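Long-range contacts in nucleoprotein (Rift valley fever virus, PDB 3OV9), which encapsidates the viral genomic RNA as ring-forming oligomers, shielding it from nucleases and making the template for transcription and replication: residues M144-A150 and A168-L173; L42-G46 and N88-L92; S137-P141 and A233-A237. All blocks are in the same frame, centred on the assembly; numbering follows the deposited sequence.

Contact 1. Residues M144-A150 and A168-L173; sequences MMHPSFA and AHSLYL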
loop_
_atom_site.group_PDB
_atom_site.type_symbol
_atom_site.label_atom_id
_atom_site.label_comp_id
_atom_site.label_asym_id
_atom_site.label_seq_id
_atom_site.Cartn_x
_atom_site.Cartn_y
_atom_site.Cartn_z
ATOM N N MET A 144 -26.729 16.554 26.331
ATOM C CA MET A 144 -26.660 15.710 25.132
ATOM C C MET A 144 -25.232 15.287 24.767
ATOM O O MET A 144 -25.031 14.526 23.817
ATOM C CB MET A 144 -27.295 16.430 23.930
ATOM C CG MET A 144 -28.809 16.607 23.994
ATOM S SD MET A 144 -29.487 17.344 22.490
ATOM C CE MET A 144 -31.220 16.916 22.686
ATOM N N MET A 145 -24.248 15.771 25.523
ATOM C CA MET A 145 -22.841 15.635 25.137
ATOM C C MET A 145 -22.149 14.356 25.627
ATOM O O MET A 145 -21.014 14.390 26.106
ATOM C CB MET A 145 -22.050 16.888 25.536
ATOM C CG MET A 145 -22.459 18.137 24.773
ATOM S SD MET A 145 -21.500 19.600 25.224
ATOM C CE MET A 145 -19.854 19.084 24.738
ATOM N N HIS A 146 -22.846 13.231 25.497
ATOM C CA HIS A 146 -22.242 11.902 25.638
ATOM C C HIS A 146 -23.162 10.880 24.973
ATOM O O HIS A 146 -24.379 11.080 24.960
ATOM C CB HIS A 146 -21.994 11.541 27.107
ATOM C CG HIS A 146 -20.997 10.438 27.288
ATOM N ND1 HIS A 146 -21.366 9.130 27.515
ATOM C CD2 HIS A 146 -19.643 10.442 27.232
ATOM C CE1 HIS A 146 -20.284 8.380 27.620
ATOM N NE2 HIS A 146 -19.225 9.151 27.448
ATOM N N PRO A 147 -22.599 9.796 24.393
ATOM C CA PRO A 147 -23.474 8.775 23.798
ATOM C C PRO A 147 -24.492 8.189 24.786
ATOM O O PRO A 147 -25.554 7.717 24.362
ATOM C CB PRO A 147 -22.489 7.703 23.326
ATOM C CG PRO A 147 -21.246 8.470 23.018
ATOM C CD PRO A 147 -21.179 9.553 24.061
ATOM N N SER A 148 -24.173 8.250 26.080
ATOM C CA SER A 148 -25.077 7.829 27.159
ATOM C C SER A 148 -26.459 8.473 27.069
ATOM O O SER A 148 -27.447 7.876 27.496
ATOM C CB SER A 148 -24.471 8.154 28.533
ATOM O OG SER A 148 -23.237 7.483 28.724
ATOM N N PHE A 149 -26.524 9.685 26.515
ATOM C CA PHE A 149 -27.777 10.445 26.424
ATOM C C PHE A 149 -28.886 9.707 25.677
ATOM O O PHE A 149 -30.071 9.903 25.967
ATOM C CB PHE A 149 -27.549 11.824 25.781
ATOM C CG PHE A 149 -28.825 12.538 25.425
ATOM C CD1 PHE A 149 -29.566 13.194 26.405
ATOM C CD2 PHE A 149 -29.303 12.524 24.119
ATOM C CE1 PHE A 149 -30.755 13.838 26.081
ATOM C CE2 PHE A 149 -30.494 13.166 23.784
ATOM C CZ PHE A 149 -31.220 13.822 24.771
ATOM N N ALA A 150 -28.503 8.876 24.712
ATOM C CA ALA A 150 -29.473 8.104 23.930
ATOM C C ALA A 150 -30.452 7.308 24.806
ATOM O O ALA A 150 -31.622 7.159 24.448
ATOM C CB ALA A 150 -28.755 7.186 22.959
ATOM N N ALA A 168 -30.427 16.909 17.066
ATOM C CA ALA A 168 -29.648 17.768 17.964
ATOM C C ALA A 168 -28.513 16.998 18.640
ATOM O O ALA A 168 -27.380 17.476 18.691
ATOM C CB ALA A 168 -30.551 18.414 19.012
ATOM N N HIS A 169 -28.830 15.808 19.149
ATOM C CA HIS A 169 -27.846 14.912 19.766
ATOM C C HIS A 169 -26.800 14.458 18.745
ATOM O O HIS A 169 -25.613 14.358 19.068
ATOM C CB HIS A 169 -28.567 13.709 20.398
ATOM C CG HIS A 169 -27.653 12.657 20.958
ATOM N ND1 HIS A 169 -26.661 12.933 21.875
ATOM C CD2 HIS A 169 -27.610 11.320 20.751
ATOM C CE1 HIS A 169 -26.036 11.814 22.196
ATOM N NE2 HIS A 169 -26.592 10.819 21.527
ATOM N N SER A 170 -27.249 14.208 17.516
ATOM C CA SER A 170 -26.372 13.754 16.431
ATOM C C SER A 170 -25.325 14.795 16.017
ATOM O O SER A 170 -24.260 14.432 15.504
ATOM C CB SER A 170 -27.191 13.301 15.221
ATOM O OG SER A 170 -27.954 12.143 15.527
ATOM N N LEU A 171 -25.622 16.077 16.244
ATOM C CA LEU A 171 -24.643 17.140 15.995
ATOM C C LEU A 171 -23.400 16.918 16.852
ATOM O O LEU A 171 -22.277 16.982 16.344
ATOM C CB LEU A 171 -25.236 18.534 16.244
ATOM C CG LEU A 171 -24.338 19.730 15.885
ATOM C CD1 LEU A 171 -24.262 19.935 14.372
ATOM C CD2 LEU A 171 -24.811 21.005 16.575
ATOM N N TYR A 172 -23.609 16.644 18.143
ATOM C CA TYR A 172 -22.517 16.281 19.047
ATOM C C TYR A 172 -21.818 14.985 18.630
ATOM O O TYR A 172 -20.588 14.916 18.638
ATOM C CB TYR A 172 -22.997 16.180 20.505
ATOM C CG TYR A 172 -22.147 15.251 21.348
ATOM C CD1 TYR A 172 -20.945 15.684 21.913
ATOM C CD2 TYR A 172 -22.534 13.927 21.559
ATOM C CE1 TYR A 172 -20.157 14.824 22.676
ATOM C CE2 TYR A 172 -21.756 13.061 22.311
ATOM C CZ TYR A 172 -20.571 13.511 22.867
ATOM O OH TYR A 172 -19.809 12.644 23.617
ATOM N N LEU A 173 -22.605 13.962 18.290
ATOM C CA LEU A 173 -22.059 12.645 17.943
ATOM C C LEU A 173 -21.163 12.712 16.712
ATOM O O LEU A 173 -20.187 11.969 16.610
ATOM C CB LEU A 173 -23.173 11.617 17.732
ATOM C CG LEU A 173 -23.934 11.112 18.961
ATOM C CD1 LEU A 173 -25.085 10.230 18.517
ATOM C CD2 LEU A 173 -23.020 10.354 19.913
HETATM O O HOH W 1 -18.461 13.945 25.671
HETATM O O HOH W 2 -25.787 8.064 21.288
#
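Tyr172 lies flat against the backbone of Met145: CA of Met145 sits 3.6 Å from the centroid of the Tyr172 ring and nearly on its normal, a CH-pi contact over the face. The ring's far end reaches the turn that follows, where Tyr172 OH is 3.4 Å from Pro147 CD, an atom lying at the ring edge. Water 1 joins that hydroxyl to the Met145 carbonyl, donating to Met145 O at 2.6 Å.

One turn of helix earlier, His169 projects with CG anti to its backbone N (chi1 175°), which carries the imidazole across to the loop. There His169 ND1 donates to Met144 O at 3.0 Å. The acceptor lies in the imidazole plane and the donor meets a carbonyl lone pair, although the N-H...O angle of 132° shows a bent bond. At the other nitrogen, water 2 bridges NE2 to Pro147 O, so both ring nitrogens are engaged and the imidazole's rotation is fixed. Its two faces are filled as well, one by Leu173 CG from the same helix, the other by Phe149, whose CD2 is 3.5 Å from His169 ND1; the two ring planes meet obliquely at 54°. Met144 CG in turn covers the centre of a Phe149 face, and its extended chain continues until SD touches Ala168 CB at 3.8 Å.

The turn itself is braced by His146, whose ND1 accepts from Ser148 N and shares a 2.8 Å hydrogen bond with Ser148 OG. This buried contact seats the loop and its 3-10 turn on helix 159-180 in an all-helical bundle. Helix 112-122 packs on His146, Ser148 and Phe149, helix 189-204 on Ala150 and Leu173, and helix 232-243 on Met144 and Ala168.

Contact 2. Residues L42-G46 and N88-L92; sequences LKQYG and NKYKL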
loop_
_atom_site.group_PDB
_atom_site.type_symbol
_atom_site.label_atom_id
_atom_site.label_comp_id
_atom_site.label_asym_id
_atom_site.label_seq_id
_atom_site.Cartn_x
_atom_site.Cartn_y
_atom_site.Cartn_z
ATOM N N LEU A 42 -21.888 -4.017 39.250
ATOM C CA LEU A 42 -21.443 -2.912 40.111
ATOM C C LEU A 42 -21.747 -3.177 41.583
ATOM O O LEU A 42 -20.867 -3.034 42.434
ATOM C CB LEU A 42 -22.069 -1.578 39.681
ATOM C CG LEU A 42 -21.559 -0.926 38.393
ATOM C CD1 LEU A 42 -22.454 0.237 38.001
ATOM C CD2 LEU A 42 -20.106 -0.471 38.528
ATOM N N LYS A 43 -22.990 -3.565 41.865
ATOM C CA LYS A 43 -23.443 -3.898 43.219
ATOM C C LYS A 43 -22.682 -5.093 43.794
ATOM O O LYS A 43 -22.285 -5.079 44.966
ATOM C CB LYS A 43 -24.949 -4.190 43.218
ATOM C CG LYS A 43 -25.843 -2.959 43.053
ATOM C CD LYS A 43 -26.455 -2.504 44.375
ATOM C CE LYS A 43 -27.693 -3.311 44.737
ATOM N NZ LYS A 43 -28.341 -2.852 46.001
ATOM N N GLN A 44 -22.480 -6.114 42.960
ATOM C CA GLN A 44 -21.767 -7.335 43.342
ATOM C C GLN A 44 -20.317 -7.058 43.737
ATOM O O GLN A 44 -19.881 -7.458 44.817
ATOM C CB GLN A 44 -21.816 -8.363 42.205
ATOM C CG GLN A 44 -21.030 -9.645 42.471
ATOM C CD GLN A 44 -20.846 -10.481 41.225
ATOM O OE1 GLN A 44 -21.804 -11.043 40.689
ATOM N NE2 GLN A 44 -19.611 -10.571 40.754
ATOM N N TYR A 45 -19.585 -6.380 42.855
ATOM C CA TYR A 45 -18.169 -6.091 43.067
ATOM C C TYR A 45 -17.936 -4.986 44.092
ATOM O O TYR A 45 -16.958 -5.023 44.838
ATOM C CB TYR A 45 -17.486 -5.709 41.747
ATOM C CG TYR A 45 -17.282 -6.851 40.773
ATOM C CD1 TYR A 45 -16.641 -8.027 41.164
ATOM C CD2 TYR A 45 -17.703 -6.741 39.448
ATOM C CE1 TYR A 45 -16.448 -9.072 40.268
ATOM C CE2 TYR A 45 -17.513 -7.780 38.542
ATOM C CZ TYR A 45 -16.889 -8.941 38.961
ATOM O OH TYR A 45 -16.697 -9.968 38.071
ATOM N N GLY A 46 -18.838 -4.009 44.125
ATOM C CA GLY A 46 -18.628 -2.789 44.900
ATOM C C GLY A 46 -19.169 -2.783 46.313
ATOM O O GLY A 46 -18.611 -2.114 47.187
ATOM N N ASN A 88 -8.953 -3.669 39.530
ATOM C CA ASN A 88 -8.889 -4.930 40.272
ATOM C C ASN A 88 -10.207 -5.300 40.944
ATOM O O ASN A 88 -10.573 -6.477 40.995
ATOM C CB ASN A 88 -7.766 -4.898 41.315
ATOM C CG ASN A 88 -6.383 -4.776 40.692
ATOM O OD1 ASN A 88 -5.475 -4.198 41.292
ATOM N ND2 ASN A 88 -6.215 -5.321 39.490
ATOM N N LYS A 89 -10.913 -4.289 41.449
ATOM C CA LYS A 89 -12.160 -4.495 42.182
ATOM C C LYS A 89 -13.340 -4.797 41.258
ATOM O O LYS A 89 -14.169 -5.655 41.571
ATOM C CB LYS A 89 -12.469 -3.277 43.057
ATOM C CG LYS A 89 -13.613 -3.468 44.043
ATOM C CD LYS A 89 -13.747 -2.256 44.945
ATOM C CE LYS A 89 -14.940 -2.377 45.871
ATOM N NZ LYS A 89 -15.000 -1.231 46.818
ATOM N N TYR A 90 -13.403 -4.097 40.127
ATOM C CA TYR A 90 -14.541 -4.206 39.207
ATOM C C TYR A 90 -14.222 -4.976 37.923
ATOM O O TYR A 90 -15.075 -5.094 37.033
ATOM C CB TYR A 90 -15.106 -2.812 38.891
ATOM C CG TYR A 90 -15.706 -2.128 40.097
ATOM C CD1 TYR A 90 -17.034 -2.347 40.456
ATOM C CD2 TYR A 90 -14.940 -1.272 40.892
ATOM C CE1 TYR A 90 -17.589 -1.730 41.570
ATOM C CE2 TYR A 90 -15.483 -0.652 42.008
ATOM C CZ TYR A 90 -16.809 -0.883 42.343
ATOM O OH TYR A 90 -17.348 -0.271 43.448
ATOM N N LYS A 91 -12.997 -5.502 37.848
ATOM C CA LYS A 91 -12.503 -6.293 36.707
ATOM C C LYS A 91 -12.701 -5.585 35.363
ATOM O O LYS A 91 -13.129 -6.190 34.375
ATOM C CB LYS A 91 -13.110 -7.709 36.705
ATOM C CG LYS A 91 -13.036 -8.454 38.046
ATOM C CD LYS A 91 -11.613 -8.544 38.623
ATOM C CE LYS A 91 -10.815 -9.699 38.035
ATOM N NZ LYS A 91 -9.428 -9.748 38.586
ATOM N N LEU A 92 -12.363 -4.296 35.340
ATOM C CA LEU A 92 -12.610 -3.434 34.186
ATOM C C LEU A 92 -11.848 -3.855 32.935
ATOM O O LEU A 92 -10.673 -4.235 33.001
ATOM C CB LEU A 92 -12.297 -1.970 34.528
ATOM C CG LEU A 92 -13.133 -1.282 35.614
ATOM C CD1 LEU A 92 -12.541 0.081 35.952
ATOM C CD2 LEU A 92 -14.595 -1.144 35.200
HETATM O O HOH W 3 -14.962 -6.688 44.482
#
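Tyr45 lays one ring face over the backbone of Tyr90, with the Tyr90 carbonyl carbon 4.2 Å above the ring plane and displaced toward the rim; Gln44 NE2 approaches the opposite face. This is a junction of two helix ends in the orthogonal helical bundle, the last turn of helix 35-46 meeting the last turn of helix 77-90, with CA atoms of Tyr45 and Tyr90 5.6 Å apart.

The polypeptide leaves the second helix at Lys91, whose positive phi (52°) turns the chain. Its side chain starts toward Tyr45 and then bends away at chi2 and chi3, so that contact is made by CG, 4.0 Å from Tyr45 OH.

Tyr90 has CG anti to its carbonyl carbon (chi1 -65°), which sends the ring along the end of helix 35-46. The ring leans on that helix through CD1: CD1 of Tyr90 is 3.6 Å from Tyr45 CB and 4.1 Å from Leu42 CD2, while Leu42 O lies in the ring plane at the edge. Its hydroxyl is hydrogen-bonded to Asp53, beyond the two segments, and on the way passes close to Gly46 CA.

Helix 50-63 also packs on Leu42, through Trp50 and Met57. Leu7 of a neighbouring subunit touches Lys43, and 42-46 falls in the region essential for oligomerization. Between the two backbones, water 3 donates to Tyr45 O at 2.6 Å and to Lys89 O at 3.2 Å.

Contact 3. Residues S137-P141 and A233-A237; sequences SPAYP and AVMAA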
loop_
_atom_site.group_PDB
_atom_site.type_symbol
_atom_site.label_atom_id
_atom_site.label_comp_id
_atom_site.label_asym_id
_atom_site.label_seq_id
_atom_site.Cartn_x
_atom_site.Cartn_y
_atom_site.Cartn_z
ATOM N N SER A 137 -23.667 25.430 17.212
ATOM C CA SER A 137 -25.050 25.766 17.545
ATOM C C SER A 137 -25.113 26.473 18.896
ATOM O O SER A 137 -24.687 25.912 19.909
ATOM C CB SER A 137 -25.938 24.519 17.549
ATOM O OG SER A 137 -27.300 24.875 17.713
ATOM N N PRO A 138 -25.652 27.708 18.918
ATOM C CA PRO A 138 -25.665 28.539 20.123
ATOM C C PRO A 138 -26.338 27.858 21.318
ATOM O O PRO A 138 -27.409 27.257 21.169
ATOM C CB PRO A 138 -26.452 29.785 19.688
ATOM C CG PRO A 138 -27.222 29.356 18.473
ATOM C CD PRO A 138 -26.342 28.365 17.793
ATOM N N ALA A 139 -25.693 27.950 22.482
ATOM C CA ALA A 139 -26.170 27.346 23.735
ATOM C C ALA A 139 -26.506 25.859 23.591
ATOM O O ALA A 139 -27.584 25.410 24.004
ATOM C CB ALA A 139 -27.364 28.129 24.300
ATOM N N TYR A 140 -25.582 25.102 23.005
ATOM C CA TYR A 140 -25.793 23.671 22.796
ATOM C C TYR A 140 -26.067 22.961 24.124
ATOM O O TYR A 140 -25.360 23.191 25.098
ATOM C CB TYR A 140 -24.604 23.019 22.074
ATOM C CG TYR A 140 -24.898 21.579 21.720
ATOM C CD1 TYR A 140 -25.586 21.261 20.552
ATOM C CD2 TYR A 140 -24.532 20.539 22.579
ATOM C CE1 TYR A 140 -25.889 19.944 20.233
ATOM C CE2 TYR A 140 -24.831 19.216 22.272
ATOM C CZ TYR A 140 -25.512 18.927 21.096
ATOM O OH TYR A 140 -25.812 17.624 20.780
ATOM N N PRO A 141 -27.104 22.099 24.167
ATOM C CA PRO A 141 -27.454 21.413 25.410
ATOM C C PRO A 141 -26.366 20.463 25.911
ATOM O O PRO A 141 -26.057 19.460 25.260
ATOM C CB PRO A 141 -28.717 20.626 25.033
ATOM C CG PRO A 141 -29.271 21.335 23.860
ATOM C CD PRO A 141 -28.074 21.806 23.097
ATOM N N ALA A 233 -33.032 25.734 22.079
ATOM C CA ALA A 233 -31.656 25.262 21.892
ATOM C C ALA A 233 -31.586 23.924 21.159
ATOM O O ALA A 233 -30.687 23.708 20.346
ATOM C CB ALA A 233 -30.939 25.173 23.233
ATOM N N VAL A 234 -32.531 23.032 21.454
ATOM C CA VAL A 234 -32.616 21.744 20.764
ATOM C C VAL A 234 -32.976 21.946 19.289
ATOM O O VAL A 234 -32.349 21.354 18.411
ATOM C CB VAL A 234 -33.606 20.770 21.466
ATOM C CG1 VAL A 234 -33.856 19.531 20.612
ATOM C CG2 VAL A 234 -33.062 20.360 22.829
ATOM N N MET A 235 -33.966 22.801 19.024
ATOM C CA MET A 235 -34.387 23.098 17.652
ATOM C C MET A 235 -33.246 23.707 16.840
ATOM O O MET A 235 -33.034 23.334 15.683
ATOM C CB MET A 235 -35.616 24.018 17.629
ATOM C CG MET A 235 -36.883 23.417 18.254
ATOM S SD MET A 235 -37.392 21.808 17.596
ATOM C CE MET A 235 -37.877 22.230 15.925
ATOM N N ALA A 236 -32.511 24.628 17.461
ATOM C CA ALA A 236 -31.337 25.241 16.838
ATOM C C ALA A 236 -30.283 24.200 16.457
ATOM O O ALA A 236 -29.727 24.242 15.356
ATOM C CB ALA A 236 -30.740 26.295 17.759
ATOM N N ALA A 237 -30.025 23.260 17.366
ATOM C CA ALA A 237 -29.039 22.206 17.128
ATOM C C ALA A 237 -29.488 21.207 16.063
ATOM O O ALA A 237 -28.663 20.700 15.301
ATOM C CB ALA A 237 -28.689 21.495 18.425
HETATM O O HOH W 4 -28.075 24.647 20.378
#
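The non-helical segment 137-141 runs beside helix 232-243, its CA atoms coming within 5.4 Å between Ser137 and Ala237 and 6.1 Å between Tyr140 and Ala233. Small side chains allow this closeness: Ala233, Ala236 and Ala237 all direct their CB atoms at the loop. Ala233 CB meets Ala139 O at 3.5 Å, and Ala237 CB touches Tyr140 CE1 at 3.7 Å. Pro141 crosses Val234 at about a right angle, its CG 4.0 Å from Val234 CG2.

In fold terms, the linker after helix 130-136 is thereby packed against the C-terminal helix of the bundle. Helix 159-180 closes the same site, with Ala168 against Val234 and Ala237, and Leu171 against Ser137.

The polar link is made by water. Ser137 OG, held anti to its backbone N (chi1 -173°), donates to water 4 at 2.8 Å, and that water donates in turn to Pro138 O and Ala233 O. OG also lies 3.2 Å from Ala237 N, but the angle is poor for a hydrogen bond, and that N-H is already given to Ala233 O in the helix.

Contacts 1 and 3 form one packed region, their centres about 12 Å apart, joined where Tyr140 OH meets Ala168 O at 2.6 Å (probable hydrogen bond). Tyr140 OH also lies 3.2 Å from Tyr172 CB. Contact 2 stands apart, its centre about 27 Å from that of contact 1 and about 38 Å from that of contact 3, across the chain's centre from the latter. Probable RNA-binding residues lie near contacts 1 and 2: between side chains, Ser105 is about 5 Å from His146, Phe33 about 8 Å from Ala150 and about 9 Å from Leu42, and Arg106 about 8 Å from Leu42. The Ala150 side chain is about 12 Å from a bound sodium ion.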